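Local coordinates for protein chemotactic transducer PctC (Pseudomonas aeruginosa, PDB 5LTV) that acts as a chemotactic transducer for amino acids, its Cache ligand-binding domain binding gamma-aminobutyrate, at residues A[84-87]-A[88-91]; A[96-100]-A[101-105]; A[111-114]-A[115-118]. One frame throughout, in Å; residues are numbered along the deposited sequence.

Contact 1. Residues A[84-87]-A[88-91]; sequences QPVF and SRNF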
ATOM      1  N   GLN A  84       1.153  18.728  -8.704  1.00 27.29           N
ATOM      2  CA  GLN A  84       1.176  19.394  -7.401  1.00 27.81           C
ATOM      3  C   GLN A  84       2.261  18.822  -6.480  1.00 27.59           C
ATOM      4  O   GLN A  84       2.391  17.586  -6.356  1.00 27.26           O
ATOM      5  CB  GLN A  84      -0.194  19.293  -6.733  1.00 24.46           C
ATOM      6  CG  GLN A  84      -1.237  20.130  -7.407  1.00 23.43           C
ATOM      7  CD  GLN A  84      -2.601  19.841  -6.859  1.00 28.94           C
ATOM      8  OE1 GLN A  84      -3.405  19.102  -7.484  1.00 24.19           O
ATOM      9  NE2 GLN A  84      -2.882  20.407  -5.672  1.00 18.43           N
ATOM     10  N   PRO A  85       3.054  19.667  -5.817  1.00 24.86           N
ATOM     11  CA  PRO A  85       4.176  19.145  -5.026  1.00 22.12           C
ATOM     12  C   PRO A  85       3.747  18.280  -3.843  1.00 26.12           C
ATOM     13  O   PRO A  85       4.540  17.447  -3.378  1.00 23.86           O
ATOM     14  CB  PRO A  85       4.915  20.414  -4.551  1.00 24.27           C
ATOM     15  CG  PRO A  85       4.497  21.507  -5.523  1.00 28.23           C
ATOM     16  CD  PRO A  85       3.142  21.118  -6.087  1.00 24.92           C
ATOM     17  N   VAL A  86       2.514  18.426  -3.345  1.00 24.66           N
ATOM     18  CA  VAL A  86       2.091  17.585  -2.222  1.00 23.31           C
ATOM     19  C   VAL A  86       2.154  16.104  -2.602  1.00 22.98           C
ATOM     20  O   VAL A  86       2.448  15.259  -1.756  1.00 22.96           O
ATOM     21  CB  VAL A  86       0.676  18.006  -1.725  1.00 23.76           C
ATOM     22  CG1 VAL A  86      -0.399  17.786  -2.818  1.00 19.43           C
ATOM     23  CG2 VAL A  86       0.304  17.282  -0.437  1.00 17.72           C
ATOM     24  N   PHE A  87       1.907  15.777  -3.880  1.00 22.09           N
ATOM     25  CA  PHE A  87       1.967  14.394  -4.338  1.00 21.83           C
ATOM     26  C   PHE A  87       3.401  13.867  -4.370  1.00 21.29           C
ATOM     27  O   PHE A  87       3.664  12.754  -3.913  1.00 24.07           O
ATOM     28  CB  PHE A  87       1.300  14.282  -5.728  1.00 24.10           C
ATOM     29  CG  PHE A  87      -0.189  14.565  -5.686  1.00 25.96           C
ATOM     30  CD1 PHE A  87      -0.982  13.983  -4.686  1.00 21.94           C
ATOM     31  CD2 PHE A  87      -0.792  15.468  -6.586  1.00 18.52           C
ATOM     32  CE1 PHE A  87      -2.360  14.277  -4.600  1.00 18.56           C
ATOM     33  CE2 PHE A  87      -2.148  15.739  -6.509  1.00 18.53           C
ATOM     34  CZ  PHE A  87      -2.933  15.139  -5.505  1.00 18.42           C
ATOM     35  N   SER A  88       4.350  14.656  -4.861  1.00 19.16           N
ATOM     36  CA  SER A  88       5.720  14.153  -4.919  1.00 26.03           C
ATOM     37  C   SER A  88       6.362  14.129  -3.532  1.00 25.43           C
ATOM     38  O   SER A  88       7.210  13.283  -3.267  1.00 21.96           O
ATOM     39  CB  SER A  88       6.563  14.960  -5.905  1.00 22.97           C
ATOM     40  OG  SER A  88       6.611  16.332  -5.586  1.00 28.54           O
ATOM     41  N   ARG A  89       5.921  14.989  -2.624  1.00 22.91           N
ATOM     42  CA  ARG A  89       6.408  14.939  -1.256  1.00 26.37           C
ATOM     43  C   ARG A  89       5.924  13.688  -0.516  1.00 28.78           C
ATOM     44  O   ARG A  89       6.580  13.240   0.430  1.00 24.39           O
ATOM     45  CB  ARG A  89       5.971  16.201  -0.492  1.00 21.73           C
ATOM     46  CG  ARG A  89       6.791  17.449  -0.894  1.00 25.95           C
ATOM     47  CD  ARG A  89       6.617  18.569   0.151  1.00 22.12           C
ATOM     48  NE  ARG A  89       5.210  18.925   0.313  1.00 22.72           N
ATOM     49  CZ  ARG A  89       4.657  19.999  -0.227  1.00 24.05           C
ATOM     50  NH1 ARG A  89       5.401  20.808  -0.933  1.00 26.73           N
ATOM     51  NH2 ARG A  89       3.380  20.284  -0.031  1.00 27.50           N
ATOM     52  N   ASN A  90       4.769  13.129  -0.879  1.00 27.51           N
ATOM     53  CA  ASN A  90       4.215  12.107  -0.017  1.00 28.78           C
ATOM     54  C   ASN A  90       4.068  10.756  -0.687  1.00 26.48           C
ATOM     55  O   ASN A  90       3.731   9.792  -0.002  1.00 26.29           O
ATOM     56  CB  ASN A  90       2.857  12.552   0.552  1.00 29.05           C
ATOM     57  CG  ASN A  90       2.991  13.726   1.501  1.00 31.64           C
ATOM     58  OD1 ASN A  90       3.597  13.608   2.575  1.00 34.67           O
ATOM     59  ND2 ASN A  90       2.462  14.891   1.089  1.00 28.28           N
ATOM     60  N   PHE A  91       4.300  10.660  -1.995  1.00 25.91           N
ATOM     61  CA  PHE A  91       4.296   9.392  -2.707  1.00 25.30           C
ATOM     62  C   PHE A  91       5.617   9.240  -3.441  1.00 27.55           C
ATOM     63  O   PHE A  91       6.333  10.221  -3.674  1.00 24.95           O
ATOM     64  CB  PHE A  91       3.114   9.287  -3.695  1.00 23.87           C
ATOM     65  CG  PHE A  91       1.746   9.272  -3.004  1.00 25.13           C
ATOM     66  CD1 PHE A  91       1.184   8.084  -2.544  1.00 18.38           C
ATOM     67  CD2 PHE A  91       1.062  10.453  -2.783  1.00 25.85           C
ATOM     68  CE1 PHE A  91      -0.048   8.089  -1.848  1.00 21.00           C
ATOM     69  CE2 PHE A  91      -0.165  10.460  -2.103  1.00 23.67           C
ATOM     70  CZ  PHE A  91      -0.713   9.273  -1.638  1.00 19.85           C
TER
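Residues 84-91 wind through a short, weakly bonded helix in which R89 N reaches back to P85 O (2.9 Å, 158° at the hydrogen) and F91 N to F87 O (2.9 Å). F87 O also takes the longer bond from N90 N, which approaches from above the carbonyl plane, so two consecutive amides converge on one oxygen. V86 O is gripped chiefly by a side chain: N90 ND2 donates to it over 2.9 Å, in the carbonyl plane and on a lone pair, although the oxygen stands 28° out of the amide plane of N90. That carbonyl meets the backbone N90 N as well, but only weakly. N90 ND2 also lies 3.6 Å from V86 CG2, so one group makes both a polar and an apolar contact. This element is the helix 85-90 of the Cache domain, laid against the long helix 34-68 just before strand 93-98 begins; N90 O accepts from R56 NE of that helix. R89 doubles back over the preceding turn because its chain bends at chi3 (-57°). Its guanidinium lies with one face over V86 N and P85 O, while the end NH1 comes to 3.7 Å from P85 CB. P85 O is therefore bonded by the backbone of R89 and overlain by its side chain. The two phenylalanines belong to the buried side. F91 turns its ring edge to F87 O, in plane, with CD2 at 3.7 Å. F91 CE2 then meets the edge of the F87 ring loosely, 4.4 Å from CD1, whereas V86 CG1 stands over the centre of one F87 face. On helix 34-68, F87 packs on Q66, and F91 on R56, L59 and V60.

Contact 2. Residues A[96-100]-A[101-105]; sequences LGEAA and SGTFT
A beta hairpin joins strand 93-98 to strand 104-107, and L96 pairs with T105 across it as the antiparallel hydrogen-bonded pair. L96 N donates to T105 O (3.0 Å), and T105 N returns a nearly straight bond to L96 O (3.1 Å, 171° at the hydrogen). The next pair, G97 with F104, is non-hydrogen-bonded; there the alpha carbon of F104 makes a CA-H...O contact with L96 O. Toward the turn, E98 N closes on T103 O at 3.0 Å. The loop itself is completed by a weak bond from G102 N to E98 O, and G102 takes the positive phi (80°) that glycine accepts readily. The side chains of E98 and T103 run side by side in the same direction. E98 CB rests 3.6 Å from T103 O, and beyond it the extended chain brings OE1 to 3.7 Å from T103 CG2, the methyl that stands anti to the backbone N. E75 of helix 75-82 brings a second carboxylate close to E98 OE1, a pairing of like charges that could raise the proton affinity of one of them. L96 and T105 share the sheet face that meets this helix, L96 packing on I78 and T105 on E75. F104 points to the other face. G97 CA sits at the edge of its ring, 4.3 Å from CD1. That ring also meets Y95 and Y116, and the F104 side chain comes within about 4 Å of the gamma-aminobutyrate, nearest atoms. With G97 bonded on its far side to V164 of strand 160-170, the arrangement is that of a hairpin at the border of the five-stranded antiparallel sheet of a Cache module, strand 104-107 being outermost.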
ATOM      1  N   LEU A  96      -2.395   8.331 -13.311  1.00 25.53           N
ATOM      2  CA  LEU A  96      -3.705   8.042 -13.873  1.00 23.73           C
ATOM      3  C   LEU A  96      -3.501   7.154 -15.087  1.00 26.18           C
ATOM      4  O   LEU A  96      -2.838   7.558 -16.048  1.00 25.71           O
ATOM      5  CB  LEU A  96      -4.437   9.327 -14.280  1.00 20.25           C
ATOM      6  CG  LEU A  96      -5.769   9.123 -15.044  1.00 27.72           C
ATOM      7  CD1 LEU A  96      -6.898   8.667 -14.105  1.00 20.38           C
ATOM      8  CD2 LEU A  96      -6.174  10.426 -15.734  1.00 26.92           C
ATOM      9  N   GLY A  97      -4.068   5.949 -15.050  1.00 28.67           N
ATOM     10  CA  GLY A  97      -4.125   5.098 -16.212  1.00 25.43           C
ATOM     11  C   GLY A  97      -5.507   5.300 -16.787  1.00 29.06           C
ATOM     12  O   GLY A  97      -6.508   5.138 -16.082  1.00 30.35           O
ATOM     13  N   GLU A  98      -5.560   5.707 -18.063  1.00 29.30           N
ATOM     14  CA  GLU A  98      -6.814   6.063 -18.729  1.00 30.54           C
ATOM     15  C   GLU A  98      -7.424   4.871 -19.461  1.00 26.28           C
ATOM     16  O   GLU A  98      -6.715   4.088 -20.080  1.00 29.33           O
ATOM     17  CB  GLU A  98      -6.597   7.232 -19.703  1.00 34.54           C
ATOM     18  CG  GLU A  98      -6.375   8.557 -18.979  1.00 40.97           C
ATOM     19  CD  GLU A  98      -6.204   9.749 -19.896  1.00 49.35           C
ATOM     20  OE1 GLU A  98      -5.200  10.485 -19.744  1.00 49.30           O
ATOM     21  OE2 GLU A  98      -7.095   9.996 -20.742  1.00 55.82           O
ATOM     22  N   ALA A  99      -8.756   4.783 -19.428  1.00 25.69           N
ATOM     23  CA  ALA A  99      -9.477   3.625 -19.971  1.00 23.29           C
ATOM     24  C   ALA A  99      -9.503   3.625 -21.498  1.00 27.20           C
ATOM     25  O   ALA A  99      -9.402   2.560 -22.114  1.00 34.57           O
ATOM     26  CB  ALA A  99     -10.904   3.616 -19.427  1.00 22.34           C
ATOM     27  N   ALA A 100      -9.618   4.796 -22.139  1.00 26.07           N
ATOM     28  CA  ALA A 100      -9.854   4.811 -23.591  1.00 31.36           C
ATOM     29  C   ALA A 100      -8.723   4.126 -24.366  1.00 35.80           C
ATOM     30  O   ALA A 100      -8.970   3.310 -25.250  1.00 39.76           O
ATOM     31  CB  ALA A 100     -10.050   6.247 -24.107  1.00 28.99           C
ATOM     32  N   SER A 101      -7.475   4.461 -24.068  1.00 38.84           N
ATOM     33  CA  SER A 101      -6.394   3.891 -24.876  1.00 38.50           C
ATOM     34  C   SER A 101      -5.121   3.625 -24.073  1.00 38.16           C
ATOM     35  O   SER A 101      -4.045   3.522 -24.673  1.00 38.44           O
ATOM     36  CB  SER A 101      -6.062   4.827 -26.061  1.00 36.65           C
ATOM     37  OG  SER A 101      -5.656   6.089 -25.585  1.00 37.87           O
ATOM     38  N   GLY A 102      -5.200   3.544 -22.739  1.00 36.96           N
ATOM     39  CA  GLY A 102      -4.051   3.207 -21.925  1.00 34.04           C
ATOM     40  C   GLY A 102      -3.073   4.331 -21.645  1.00 30.98           C
ATOM     41  O   GLY A 102      -2.009   4.068 -21.075  1.00 31.40           O
ATOM     42  N   THR A 103      -3.381   5.558 -22.054  1.00 29.24           N
ATOM     43  CA  THR A 103      -2.546   6.716 -21.761  1.00 27.09           C
ATOM     44  C   THR A 103      -2.219   6.760 -20.275  1.00 28.35           C
ATOM     45  O   THR A 103      -3.100   6.615 -19.431  1.00 32.51           O
ATOM     46  CB  THR A 103      -3.291   7.986 -22.175  1.00 30.65           C
ATOM     47  OG1 THR A 103      -3.628   7.929 -23.584  1.00 30.68           O
ATOM     48  CG2 THR A 103      -2.464   9.247 -21.826  1.00 28.46           C
ATOM     49  N   PHE A 104      -0.943   6.908 -19.956  1.00 27.49           N
ATOM     50  CA  PHE A 104      -0.450   6.774 -18.601  1.00 23.88           C
ATOM     51  C   PHE A 104       0.277   8.070 -18.254  1.00 29.97           C
ATOM     52  O   PHE A 104       1.300   8.396 -18.875  1.00 26.28           O
ATOM     53  CB  PHE A 104       0.473   5.561 -18.497  1.00 25.30           C
ATOM     54  CG  PHE A 104       1.020   5.325 -17.104  1.00 26.00           C
ATOM     55  CD1 PHE A 104       0.188   4.869 -16.092  1.00 24.69           C
ATOM     56  CD2 PHE A 104       2.364   5.556 -16.821  1.00 26.09           C
ATOM     57  CE1 PHE A 104       0.684   4.645 -14.818  1.00 25.53           C
ATOM     58  CE2 PHE A 104       2.867   5.355 -15.559  1.00 24.65           C
ATOM     59  CZ  PHE A 104       2.018   4.893 -14.544  1.00 27.82           C
ATOM     60  N   THR A 105      -0.249   8.815 -17.278  1.00 25.68           N
ATOM     61  CA  THR A 105       0.376  10.057 -16.824  1.00 24.89           C
ATOM     62  C   THR A 105       0.833   9.872 -15.387  1.00 26.15           C
ATOM     63  O   THR A 105       0.014   9.658 -14.496  1.00 25.86           O
ATOM     64  CB  THR A 105      -0.571  11.242 -16.906  1.00 25.39           C
ATOM     65  OG1 THR A 105      -1.165  11.264 -18.191  1.00 26.86           O
ATOM     66  CG2 THR A 105       0.183  12.548 -16.698  1.00 20.41           C
TER

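Contact 3. Residues A[111-114]-A[115-118]; sequences AMPE and GYDP. With ABU (gamma-amino-butanoic acid), chain H.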
ATOM      1  N   ALA A 111      10.584   6.992 -17.111  1.00 33.58           N
ATOM      2  CA  ALA A 111      10.185   6.146 -18.234  1.00 36.50           C
ATOM      3  C   ALA A 111       9.543   4.848 -17.761  1.00 34.07           C
ATOM      4  O   ALA A 111       9.815   4.347 -16.666  1.00 31.63           O
ATOM      5  CB  ALA A 111      11.392   5.830 -19.113  1.00 34.09           C
ATOM      6  N   MET A 112       8.704   4.288 -18.618  1.00 34.03           N
ATOM      7  CA  MET A 112       8.097   2.984 -18.405  1.00 32.53           C
ATOM      8  C   MET A 112       8.563   2.077 -19.526  1.00 32.40           C
ATOM      9  O   MET A 112       9.058   2.557 -20.553  1.00 34.34           O
ATOM     10  CB  MET A 112       6.560   3.069 -18.407  1.00 30.84           C
ATOM     11  CG  MET A 112       5.987   3.843 -17.221  1.00 33.44           C
ATOM     12  SD  MET A 112       6.093   2.985 -15.634  1.00 41.22           S
ATOM     13  CE  MET A 112       7.376   3.930 -14.964  1.00 35.78           C
ATOM     14  N   PRO A 113       8.416   0.768 -19.376  1.00 31.25           N
ATOM     15  CA  PRO A 113       8.874  -0.136 -20.438  1.00 34.41           C
ATOM     16  C   PRO A 113       8.130   0.080 -21.745  1.00 39.23           C
ATOM     17  O   PRO A 113       6.993   0.557 -21.777  1.00 39.66           O
ATOM     18  CB  PRO A 113       8.591  -1.522 -19.868  1.00 33.38           C
ATOM     19  CG  PRO A 113       8.603  -1.316 -18.393  1.00 33.30           C
ATOM     20  CD  PRO A 113       7.993   0.034 -18.178  1.00 28.93           C
ATOM     21  N   GLU A 114       8.808  -0.264 -22.833  1.00 44.96           N
ATOM     22  CA  GLU A 114       8.187  -0.264 -24.145  1.00 52.58           C
ATOM     23  C   GLU A 114       6.908  -1.100 -24.105  1.00 45.52           C
ATOM     24  O   GLU A 114       6.897  -2.219 -23.575  1.00 44.78           O
ATOM     25  CB  GLU A 114       9.187  -0.803 -25.183  1.00 65.76           C
ATOM     26  CG  GLU A 114       8.587  -1.276 -26.516  1.00 82.42           C
ATOM     27  CD  GLU A 114       8.295  -0.170 -27.477  1.00 94.04           C
ATOM     28  OE1 GLU A 114       7.182   0.394 -27.449  1.00101.29           O
ATOM     29  OE2 GLU A 114       9.166   0.131 -28.321  1.00 94.57           O
ATOM     30  N   GLY A 115       5.832  -0.536 -24.647  1.00 40.46           N
ATOM     31  CA  GLY A 115       4.541  -1.198 -24.684  1.00 38.46           C
ATOM     32  C   GLY A 115       3.802  -1.261 -23.364  1.00 39.57           C
ATOM     33  O   GLY A 115       2.805  -1.992 -23.272  1.00 41.58           O
ATOM     34  N   TYR A 116       4.273  -0.546 -22.333  1.00 35.10           N
ATOM     35  CA  TYR A 116       3.559  -0.499 -21.061  1.00 32.13           C
ATOM     36  C   TYR A 116       2.105  -0.051 -21.253  1.00 30.93           C
ATOM     37  O   TYR A 116       1.829   0.962 -21.896  1.00 34.25           O
ATOM     38  CB  TYR A 116       4.270   0.446 -20.086  1.00 27.14           C
ATOM     39  CG  TYR A 116       3.546   0.549 -18.764  1.00 26.74           C
ATOM     40  CD1 TYR A 116       3.676  -0.455 -17.803  1.00 24.99           C
ATOM     41  CD2 TYR A 116       2.698   1.637 -18.483  1.00 26.41           C
ATOM     42  CE1 TYR A 116       3.024  -0.364 -16.583  1.00 23.96           C
ATOM     43  CE2 TYR A 116       2.027   1.736 -17.251  1.00 26.31           C
ATOM     44  CZ  TYR A 116       2.199   0.739 -16.318  1.00 26.22           C
ATOM     45  OH  TYR A 116       1.525   0.821 -15.136  1.00 27.80           O
ATOM     46  N   ASP A 117       1.175  -0.806 -20.690  1.00 26.69           N
ATOM     47  CA  ASP A 117      -0.246  -0.484 -20.777  1.00 28.22           C
ATOM     48  C   ASP A 117      -0.789  -0.635 -19.363  1.00 31.01           C
ATOM     49  O   ASP A 117      -0.881  -1.775 -18.857  1.00 30.19           O
ATOM     50  CB  ASP A 117      -0.960  -1.395 -21.780  1.00 29.34           C
ATOM     51  CG  ASP A 117      -2.472  -1.135 -21.854  1.00 35.59           C
ATOM     52  OD1 ASP A 117      -3.012  -0.352 -21.050  1.00 37.14           O
ATOM     53  OD2 ASP A 117      -3.137  -1.746 -22.706  1.00 42.87           O
ATOM     54  N   PRO A 118      -1.120   0.465 -18.673  1.00 29.86           N
ATOM     55  CA  PRO A 118      -1.510   0.335 -17.258  1.00 27.37           C
ATOM     56  C   PRO A 118      -2.758  -0.493 -17.091  1.00 27.21           C
ATOM     57  O   PRO A 118      -2.979  -1.038 -15.998  1.00 24.48           O
ATOM     58  CB  PRO A 118      -1.744   1.787 -16.800  1.00 28.08           C
ATOM     59  CG  PRO A 118      -2.149   2.514 -18.120  1.00 29.99           C
ATOM     60  CD  PRO A 118      -1.287   1.842 -19.181  1.00 29.55           C
TER
HETATM   61  N   ABU H 301       4.940   4.015 -10.511  1.00 24.73           N
HETATM   62  CD  ABU H 301       4.879   2.566 -10.851  1.00 30.77           C
HETATM   63  CB  ABU H 301       4.063   2.297 -12.087  1.00 34.52           C
HETATM   64  CG  ABU H 301       2.987   1.243 -11.884  1.00 34.34           C
HETATM   65  C   ABU H 301       3.192  -0.186 -12.354  1.00 34.99           C
HETATM   66  O   ABU H 301       4.108  -0.864 -11.825  1.00 31.59           O
HETATM   67  OXT ABU H 301       2.379  -0.649 -13.203  1.00 35.06           O
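Y116 belongs to the gamma-aminobutyrate pocket, and M112 lies along its ring, the two side chains pointing the same way. The contact is Met-aromatic: SD stands 4.4 Å from the ring centroid and only 4° off the ring normal, hence squarely over a face. The bend at chi2 (-72°) of the methionine carries the sulfur there, and its CG covers the rim of the same face. Nearer the backbone, M112 CB and Y116 CB meet at 3.9 Å. The loop that brings the two residues together is a type II beta turn from P113 to Y116, located between strand 104-107 and helix 122-130 of the Cache domain. Its closing bond runs from Y116 N to P113 O (3.0 Å), the donor standing well above the carbonyl plane. G115 fits the third position of such a turn with a positive phi of 74°. Y116 CB also packs at 3.2 Å against P113 O. From this anchor the tyrosine, its CG anti to the backbone N, extends toward the ligand. Y116 OH donates to the carboxylate OXT of gamma-aminobutyrate over 2.6 Å, a short bond, and OXT lies in the ring plane at its edge. M112 SD approaches the ligand too, 4.1 Å from its CB. The ligand is further bonded by R121 NE, W123 NE1, A142 N and D168 OD2, while the Y116 side chain touches R121, W123 and A142, and its ring meets F104 edge-to-face.

In the fold
The three contacts follow one another along the chain within the Cache domain. Contacts 2 and 3 touch, their centres about 11 Å apart: F104 CG of the hairpin meets Y116 CE2 at 3.7 Å, and P118 CG packs on G97 CA at 3.8 Å. The pocket loop thus rests directly on the hairpin, and both flank the gamma-aminobutyrate, contact 3 by a hydrogen bond and contact 2 through F104. Contact 1 is separate, its nearest atoms about 10 Å from contact 2 and 13 Å from contact 3. It lies against helix 34-68, with the F91 side chain about 9 Å from the ligand, nearest atoms, and leads into strand 93-98.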